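PDB 5HA6: syncytin-1 from Homo sapiens, which probably drives membrane fusion, its fusion subunit folding into a trimeric hairpin of the kind formed by retroviral envelope proteins, from which this human endogenous protein derives. Local coordinates for residues 53-58 with 91-96; 63-68 with 77-82. The protein carries 1 engineered substitution. One frame throughout, in Å; residues are numbered along the deposited sequence.

Interaction 1. Residues 53-58 with 91-96; sequences QLNSLA and NQSGIV
Asn55, within helix 25-71, faces Ser93, in the first turn of helix 93-115, with their CA atoms 7.6 Å apart; the chain has reversed between the two and now runs back along the first helix. The touch is small and rests on Asn55, whose OD1 meets the OD1 of Asn91 at 3.6 Å and lies against CB of Ser93 at 3.8 Å. With CG of Asn55 anti to its carbonyl carbon (chi1 -60°), the amide reaches out toward the start of helix 93-115. The two oxygens are both acceptors and have no hydrogen bond to each other; a water lies between them. It donates to OD1 of Asn55 at 2.7 Å and appears to bridge to Asn91, though its 2.5 Å to OD1 of Asn91 is too short to be taken at face value. The two amides are turned almost at right angles, their planes 79° apart. OD1 of Asn55 also accepts from the side chain of Gln51, one turn earlier.

Within 91-96, Asn91 forms an Asx turn. Its OD1 takes the backbone N-H of Ser93 at 3.1 Å, the donor standing well above the carbonyl plane, while its ND2 gives a hydrogen bond to OG of Ser93 at 3.2 Å, nearly in the amide plane. This double grip fixes the amide just where the helix begins, with Gln92 as N-cap. Gln51 also touches Asn91 and Ser93, Tyr89 lies on Leu54 and Ala58, and Gln53 of the third subunit packs on Asn91, so the outer helix 93-115 starts between the long helices of two subunits, as in a six-helix bundle.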
loop_
_atom_site.group_PDB
_atom_site.type_symbol
_atom_site.label_atom_id
_atom_site.label_comp_id
_atom_site.label_asym_id
_atom_site.label_seq_id
_atom_site.Cartn_x
_atom_site.Cartn_y
_atom_site.Cartn_z
ATOM N N GLN A 53 0.788 5.183 6.447
ATOM C CA GLN A 53 1.003 6.387 5.631
ATOM C C GLN A 53 -0.258 6.908 4.960
ATOM O O GLN A 53 -0.465 8.136 4.920
ATOM C CB GLN A 53 2.079 6.132 4.570
ATOM C CG GLN A 53 3.479 5.897 5.200
ATOM C CD GLN A 53 4.412 5.291 4.195
ATOM O OE1 GLN A 53 4.346 4.089 3.911
ATOM N NE2 GLN A 53 5.243 6.115 3.598
ATOM N N LEU A 54 -1.105 6.035 4.421
ATOM C CA LEU A 54 -2.437 6.511 4.002
ATOM C C LEU A 54 -3.230 7.247 5.088
ATOM O O LEU A 54 -3.778 8.341 4.836
ATOM C CB LEU A 54 -3.287 5.350 3.537
ATOM C CG LEU A 54 -2.938 4.928 2.143
ATOM C CD1 LEU A 54 -3.526 3.532 1.898
ATOM C CD2 LEU A 54 -3.560 5.965 1.178
ATOM N N ASN A 55 -3.295 6.660 6.286
ATOM C CA ASN A 55 -3.958 7.334 7.401
ATOM C C ASN A 55 -3.320 8.702 7.669
ATOM O O ASN A 55 -4.022 9.686 7.912
ATOM C CB ASN A 55 -3.897 6.499 8.687
ATOM C CG ASN A 55 -4.569 5.127 8.546
ATOM O OD1 ASN A 55 -5.432 4.915 7.696
ATOM N ND2 ASN A 55 -4.151 4.179 9.386
ATOM N N SER A 56 -1.995 8.751 7.682
ATOM C CA SER A 56 -1.296 10.025 7.957
ATOM C C SER A 56 -1.639 11.072 6.876
ATOM O O SER A 56 -2.001 12.225 7.182
ATOM C CB SER A 56 0.218 9.780 8.045
ATOM O OG SER A 56 0.956 10.941 8.436
ATOM N N LEU A 57 -1.535 10.664 5.623
ATOM C CA LEU A 57 -1.731 11.556 4.506
ATOM C C LEU A 57 -3.176 12.012 4.410
ATOM O O LEU A 57 -3.444 13.215 4.146
ATOM C CB LEU A 57 -1.299 10.877 3.187
ATOM C CG LEU A 57 -1.158 11.826 1.979
ATOM C CD1 LEU A 57 -0.071 12.871 2.182
ATOM C CD2 LEU A 57 -0.919 11.074 0.637
ATOM N N ALA A 58 -4.103 11.103 4.696
ATOM C CA ALA A 58 -5.514 11.438 4.620
ATOM C C ALA A 58 -5.854 12.561 5.616
ATOM O O ALA A 58 -6.686 13.416 5.326
ATOM C CB ALA A 58 -6.383 10.204 4.874
ATOM N N ASN A 91 -11.995 5.422 3.860
ATOM C CA ASN A 91 -10.900 4.819 4.630
ATOM C C ASN A 91 -11.181 3.362 4.879
ATOM O O ASN A 91 -12.231 2.993 5.374
ATOM C CB ASN A 91 -10.733 5.522 5.984
ATOM C CG ASN A 91 -9.929 4.668 6.985
ATOM O OD1 ASN A 91 -8.805 4.287 6.700
ATOM N ND2 ASN A 91 -10.487 4.448 8.160
ATOM N N GLN A 92 -10.250 2.521 4.518
ATOM C CA GLN A 92 -10.417 1.113 4.671
ATOM C C GLN A 92 -9.289 0.479 5.489
ATOM O O GLN A 92 -8.949 -0.704 5.299
ATOM C CB GLN A 92 -10.534 0.491 3.296
ATOM C CG GLN A 92 -11.834 0.927 2.589
ATOM C CD GLN A 92 -12.048 0.210 1.300
ATOM O OE1 GLN A 92 -11.220 0.290 0.390
ATOM N NE2 GLN A 92 -13.155 -0.510 1.205
ATOM N N SER A 93 -8.789 1.223 6.468
ATOM C CA SER A 93 -7.732 0.702 7.338
ATOM C C SER A 93 -8.167 -0.583 8.036
ATOM O O SER A 93 -7.346 -1.467 8.260
ATOM C CB SER A 93 -7.342 1.711 8.405
ATOM O OG SER A 93 -8.521 2.098 9.127
ATOM N N GLY A 94 -9.435 -0.647 8.413
ATOM C CA GLY A 94 -10.011 -1.821 9.068
ATOM C C GLY A 94 -9.807 -3.120 8.282
ATOM O O GLY A 94 -9.474 -4.182 8.860
ATOM N N ILE A 95 -9.953 -3.040 6.959
ATOM C CA ILE A 95 -9.794 -4.217 6.127
ATOM C C ILE A 95 -8.322 -4.654 6.167
ATOM O O ILE A 95 -8.013 -5.833 6.399
ATOM C CB ILE A 95 -10.253 -3.940 4.696
ATOM C CG1 ILE A 95 -11.775 -3.774 4.682
ATOM C CG2 ILE A 95 -9.875 -5.079 3.753
ATOM C CD1 ILE A 95 -12.296 -3.299 3.385
ATOM N N VAL A 96 -7.409 -3.714 5.951
ATOM C CA VAL A 96 -6.003 -4.089 5.834
ATOM C C VAL A 96 -5.497 -4.579 7.167
ATOM O O VAL A 96 -4.787 -5.604 7.267
ATOM C CB VAL A 96 -5.152 -2.899 5.325
ATOM C CG1 VAL A 96 -3.674 -3.204 5.352
ATOM C CG2 VAL A 96 -5.569 -2.523 3.869
HETATM O O HOH W 1 -6.984 5.720 5.663
#

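Interaction 2. Residues 63-68 with 77-82; sequences QNRRAL and GTCLFL
Thr78 sets its side chain against Arg65 and Leu68, and the contacts are van der Waals in kind. Its OG1 lies 3.3 Å from CB of Leu68 and 3.5 Å from CD of Arg65, while its methyl CG2 sits over one face of the Arg65 guanidinium, displaced toward the rim, 3.8 Å from NE. Arg65 gets there by folding: the chain bends at both chi2 (58°) and chi3 (55°), which lays CD and the guanidinium beside the threonine. Further along, NH1 of Arg65 comes within 3.6 Å of SG of Cys79, approaching obliquely.

That sulfur belongs to the disulfide with Cys86. The two cysteines have six residues between them, the spacing of the first two cysteines of the CX6CC motif of gammaretroviral envelope proteins; in the deposited chain a serine follows Cys86 in place of the third. The short helix 78-82 carries the first of them. It leans on the end of helix 25-71, the axes of the two short segments 10.9 Å apart at 59°, with Gly77 as its N-cap.

Polar groups find their partners outside these residues. OG1 of Thr78 is hydrogen-bonded to Asp69, a residue past Leu68. In the Arg65 guanidinium, NE bonds to Asn64 and NH2 to Gln63 of the third subunit.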
loop_
_atom_site.group_PDB
_atom_site.type_symbol
_atom_site.label_atom_id
_atom_site.label_comp_id
_atom_site.label_asym_id
_atom_site.label_seq_id
_atom_site.Cartn_x
_atom_site.Cartn_y
_atom_site.Cartn_z
ATOM N N GLN A 63 -7.804 17.953 6.217
ATOM C CA GLN A 63 -7.569 19.297 6.732
ATOM C C GLN A 63 -7.497 20.327 5.594
ATOM O O GLN A 63 -8.138 21.425 5.656
ATOM C CB GLN A 63 -6.271 19.269 7.585
ATOM C CG GLN A 63 -6.102 20.504 8.431
ATOM C CD GLN A 63 -4.985 20.418 9.432
ATOM O OE1 GLN A 63 -3.821 20.174 9.097
ATOM N NE2 GLN A 63 -5.330 20.661 10.691
ATOM N N ASN A 64 -6.785 19.976 4.514
ATOM C CA ASN A 64 -6.791 20.807 3.300
ATOM C C ASN A 64 -8.210 21.064 2.790
ATOM O O ASN A 64 -8.572 22.228 2.526
ATOM C CB ASN A 64 -5.958 20.178 2.187
ATOM C CG ASN A 64 -4.463 20.301 2.415
ATOM O OD1 ASN A 64 -3.988 20.894 3.389
ATOM N ND2 ASN A 64 -3.713 19.699 1.542
ATOM N N ARG A 65 -9.006 19.998 2.642
ATOM C CA ARG A 65 -10.432 20.140 2.248
ATOM C C ARG A 65 -11.229 21.062 3.179
ATOM O O ARG A 65 -11.964 21.956 2.726
ATOM C CB ARG A 65 -11.142 18.775 2.223
ATOM C CG ARG A 65 -12.688 18.843 1.948
ATOM C CD ARG A 65 -13.051 19.510 0.660
ATOM N NE ARG A 65 -12.390 18.908 -0.489
ATOM C CZ ARG A 65 -12.993 18.140 -1.397
ATOM N NH1 ARG A 65 -14.292 17.852 -1.312
ATOM N NH2 ARG A 65 -12.287 17.682 -2.426
ATOM N N ARG A 66 -11.074 20.891 4.487
ATOM C CA ARG A 66 -11.846 21.752 5.412
ATOM C C ARG A 66 -11.451 23.245 5.281
ATOM O O ARG A 66 -12.303 24.164 5.338
ATOM C CB ARG A 66 -11.672 21.282 6.870
ATOM C CG ARG A 66 -12.312 19.897 7.115
ATOM C CD ARG A 66 -12.363 19.478 8.579
ATOM N NE ARG A 66 -11.042 19.463 9.205
ATOM C CZ ARG A 66 -10.187 18.439 9.167
ATOM N NH1 ARG A 66 -10.481 17.317 8.528
ATOM N NH2 ARG A 66 -9.006 18.553 9.779
ATOM N N ALA A 67 -10.146 23.471 5.116
ATOM C CA ALA A 67 -9.639 24.817 4.822
ATOM C C ALA A 67 -10.279 25.385 3.528
ATOM O O ALA A 67 -10.818 26.508 3.487
ATOM C CB ALA A 67 -8.067 24.794 4.727
ATOM N N LEU A 68 -10.242 24.598 2.453
ATOM C CA LEU A 68 -10.921 24.998 1.245
ATOM C C LEU A 68 -12.426 25.232 1.420
ATOM O O LEU A 68 -12.956 26.156 0.843
ATOM C CB LEU A 68 -10.709 23.962 0.146
ATOM C CG LEU A 68 -9.297 23.999 -0.427
ATOM C CD1 LEU A 68 -9.044 22.743 -1.246
ATOM C CD2 LEU A 68 -9.052 25.212 -1.249
ATOM N N GLY A 77 -18.902 25.956 -0.326
ATOM C CA GLY A 77 -17.859 25.005 -0.043
ATOM C C GLY A 77 -17.269 24.469 -1.334
ATOM O O GLY A 77 -17.717 24.847 -2.408
ATOM N N THR A 78 -16.340 23.517 -1.214
ATOM C CA THR A 78 -15.396 23.186 -2.286
ATOM C C THR A 78 -16.067 22.619 -3.546
ATOM O O THR A 78 -15.773 23.031 -4.707
ATOM C CB THR A 78 -14.333 22.181 -1.734
ATOM O OG1 THR A 78 -13.667 22.761 -0.606
ATOM C CG2 THR A 78 -13.286 21.849 -2.780
ATOM N N CYS A 79 -17.017 21.703 -3.337
ATOM C CA CYS A 79 -17.648 21.023 -4.451
ATOM C C CYS A 79 -18.613 21.948 -5.206
ATOM O O CYS A 79 -18.571 22.046 -6.434
ATOM C CB CYS A 79 -18.386 19.781 -3.948
ATOM S SG CYS A 79 -17.493 18.847 -2.676
ATOM N N LEU A 80 -19.463 22.644 -4.472
ATOM C CA LEU A 80 -20.331 23.644 -5.068
ATOM C C LEU A 80 -19.549 24.770 -5.765
ATOM O O LEU A 80 -19.972 25.283 -6.812
ATOM C CB LEU A 80 -21.272 24.214 -3.996
ATOM C CG LEU A 80 -22.495 23.331 -3.681
ATOM C CD1 LEU A 80 -23.292 23.795 -2.435
ATOM C CD2 LEU A 80 -23.442 23.310 -4.847
ATOM N N PHE A 81 -18.406 25.131 -5.193
ATOM C CA PHE A 81 -17.555 26.203 -5.701
ATOM C C PHE A 81 -17.094 25.798 -7.099
ATOM O O PHE A 81 -17.177 26.599 -8.063
ATOM C CB PHE A 81 -16.370 26.414 -4.741
ATOM C CG PHE A 81 -15.254 27.275 -5.286
ATOM C CD1 PHE A 81 -15.401 28.639 -5.418
ATOM C CD2 PHE A 81 -14.038 26.690 -5.642
ATOM C CE1 PHE A 81 -14.355 29.434 -5.918
ATOM C CE2 PHE A 81 -12.995 27.445 -6.124
ATOM C CZ PHE A 81 -13.151 28.843 -6.273
ATOM N N LEU A 82 -16.613 24.551 -7.197
ATOM C CA LEU A 82 -16.261 23.959 -8.500
ATOM C C LEU A 82 -17.392 23.571 -9.471
ATOM O O LEU A 82 -17.160 23.404 -10.667
ATOM C CB LEU A 82 -15.452 22.693 -8.279
ATOM C CG LEU A 82 -14.050 22.836 -7.714
ATOM C CD1 LEU A 82 -13.539 21.501 -7.212
ATOM C CD2 LEU A 82 -13.149 23.365 -8.773
#

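Overall arrangement
From the N terminus, the chain first runs through the long helix 25-71, which supplies one side of both contacts: residues 53-58 for interaction 1 and, two to three turns further on, residues 63-68 for interaction 2. After the helix ends, the chain turns back and interaction 2 closes a short loop at helix 78-82. It then continues as an extended connection to residues 91-96, where interaction 1 closes the larger loop. Interaction 2 is therefore nested inside interaction 1, their centres 21 Å apart. The inner contact sets the disulfide-bearing helix 78-82 beside the long helix; the outer one marks where helix 93-115 joins it for the return.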